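AbiEi antitoxin C-terminal domain-containing protein (Mycobacterium tuberculosis, PDB 1ZEL) is of unknown function but probably binds DNA through a winged helix-turn-helix domain and carries a domain of the AbiEi antitoxin family. Local coordinates at residues S6-G9 and A10-I14. Sequence-based numbering, arbitrary orientation.
Sequences SPAG and ADRRI
Arg12 folds back over the type I beta turn of Ser6 to Gly9, in the loop that leads from strand 3-5 to helix 19-28, and its guanidinium takes hold of the turn's last carbonyl. Arg12 NH1 donates to Gly9 O at 2.8 Å, but the bond is bent, with an N-H...O angle of 132°, and the donor is tilted out of the carbonyl plane. The arginine chain is extended as far as CD and then bends at chi3 (-75°), which swings the guanidinium back toward the turn. On this buried side the aliphatic part of the chain packs closely: Arg12 CG lies 3.8 Å from Ala8 CB, and Arg12 CD comes within 3.5 Å of Ser6 OG. A second bond from NH1 goes to Glu80 O, between strands 72-75 and 82-84, and Trp63, just before strand 64-66, makes a cation-pi contact with the same arginine. Solvent takes over on the other side, where the exposed Asp11 points its CB away from the turn and a water bridges Ala8 O and Asp11 N. Within the turn, Ser6 O receives Gly9 N, and an ST turn is superimposed on it. Ser6 OG, which also bonds to Gly62 O, is anti to its own backbone N (chi1 174°) and from there accepts from Ala8 N at 3.1 Å.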
ATOM      1  N   SER A   6     -19.696  -1.672  13.257  1.00 22.70           N
ATOM      2  CA  SER A   6     -20.949  -2.395  13.392  1.00 22.40           C
ATOM      3  C   SER A   6     -22.132  -1.435  13.268  1.00 22.91           C
ATOM      4  O   SER A   6     -22.194  -0.428  13.984  1.00 23.21           O
ATOM      5  CB  SER A   6     -21.042  -3.106  14.737  1.00 21.81           C
ATOM      6  OG  SER A   6     -22.334  -3.676  14.842  1.00 23.37           O
ATOM      7  N   PRO A   7     -23.087  -1.743  12.376  1.00 23.17           N
ATOM      8  CA  PRO A   7     -24.270  -0.887  12.263  1.00 23.54           C
ATOM      9  C   PRO A   7     -25.153  -0.951  13.503  1.00 24.09           C
ATOM     10  O   PRO A   7     -26.052  -0.124  13.655  1.00 23.72           O
ATOM     11  CB  PRO A   7     -25.020  -1.484  11.063  1.00 24.69           C
ATOM     12  CG  PRO A   7     -24.599  -2.884  11.023  1.00 24.68           C
ATOM     13  CD  PRO A   7     -23.152  -2.889  11.448  1.00 23.18           C
ATOM     14  N   ALA A   8     -24.888  -1.914  14.390  1.00 24.02           N
ATOM     15  CA  ALA A   8     -25.671  -2.078  15.606  1.00 23.91           C
ATOM     16  C   ALA A   8     -25.098  -1.371  16.821  1.00 23.78           C
ATOM     17  O   ALA A   8     -25.691  -1.418  17.881  1.00 24.54           O
ATOM     18  CB  ALA A   8     -25.855  -3.531  15.923  1.00 23.86           C
ATOM     19  N   GLY A   9     -23.954  -0.723  16.685  1.00 23.09           N
ATOM     20  CA  GLY A   9     -23.292  -0.150  17.845  1.00 22.91           C
ATOM     21  C   GLY A   9     -22.572  -1.234  18.645  1.00 22.33           C
ATOM     22  O   GLY A   9     -22.536  -2.390  18.233  1.00 21.31           O
ATOM     23  N   ALA A  10     -22.035  -0.869  19.804  1.00 21.60           N
ATOM     24  CA  ALA A  10     -21.233  -1.813  20.592  1.00 21.83           C
ATOM     25  C   ALA A  10     -22.092  -2.865  21.294  1.00 21.76           C
ATOM     26  O   ALA A  10     -21.672  -3.985  21.497  1.00 21.10           O
ATOM     27  CB  ALA A  10     -20.373  -1.054  21.632  1.00 23.05           C
ATOM     28  N   ASP A  11     -23.298  -2.490  21.693  1.00 21.43           N
ATOM     29  CA  ASP A  11     -24.118  -3.373  22.479  1.00 22.14           C
ATOM     30  C   ASP A  11     -25.021  -4.166  21.547  1.00 23.01           C
ATOM     31  O   ASP A  11     -26.078  -3.673  21.134  1.00 23.96           O
ATOM     32  CB  ASP A  11     -24.921  -2.541  23.487  1.00 23.02           C
ATOM     33  CG  ASP A  11     -25.680  -3.409  24.508  1.00 26.99           C
ATOM     34  OD1 ASP A  11     -25.225  -4.549  24.811  1.00 33.19           O
ATOM     35  OD2 ASP A  11     -26.727  -2.933  24.992  1.00 30.96           O
ATOM     36  N   ARG A  12     -24.592  -5.378  21.187  1.00 22.12           N
ATOM     37  CA  ARG A  12     -25.321  -6.228  20.223  1.00 22.06           C
ATOM     38  C   ARG A  12     -25.970  -7.431  20.879  1.00 22.88           C
ATOM     39  O   ARG A  12     -25.381  -8.075  21.733  1.00 23.05           O
ATOM     40  CB  ARG A  12     -24.382  -6.739  19.131  1.00 20.60           C
ATOM     41  CG  ARG A  12     -23.769  -5.662  18.314  1.00 21.07           C
ATOM     42  CD  ARG A  12     -22.843  -6.173  17.244  1.00 16.43           C
ATOM     43  NE  ARG A  12     -21.541  -6.637  17.736  1.00 19.59           N
ATOM     44  CZ  ARG A  12     -20.537  -5.840  18.071  1.00 21.72           C
ATOM     45  NH1 ARG A  12     -20.667  -4.521  18.002  1.00 23.31           N
ATOM     46  NH2 ARG A  12     -19.384  -6.358  18.446  1.00 23.23           N
ATOM     47  N   ARG A  13     -27.194  -7.732  20.460  1.00 23.50           N
ATOM     48  CA  ARG A  13     -27.895  -8.903  20.950  1.00 23.97           C
ATOM     49  C   ARG A  13     -27.267 -10.122  20.311  1.00 23.66           C
ATOM     50  O   ARG A  13     -26.742 -10.052  19.200  1.00 23.16           O
ATOM     51  CB  ARG A  13     -29.366  -8.830  20.556  1.00 23.85           C
ATOM     52  CG  ARG A  13     -30.148  -7.745  21.326  1.00 28.91           C
ATOM     53  N   ILE A  14     -27.348 -11.248  21.004  1.00 23.54           N
ATOM     54  CA  ILE A  14     -26.880 -12.499  20.450  1.00 24.52           C
ATOM     55  C   ILE A  14     -28.043 -13.476  20.522  1.00 25.00           C
ATOM     56  O   ILE A  14     -28.372 -13.982  21.608  1.00 24.71           O
ATOM     57  CB  ILE A  14     -25.699 -13.043  21.253  1.00 24.86           C
ATOM     58  CG1 ILE A  14     -24.551 -12.033  21.217  1.00 24.61           C
ATOM     59  CG2 ILE A  14     -25.265 -14.437  20.710  1.00 23.16           C
ATOM     60  CD1 ILE A  14     -23.379 -12.351  22.143  1.00 27.15           C
TER
HETATM   61  O   HOH W   1     -25.162  -0.205  20.673  1.00 43.06           O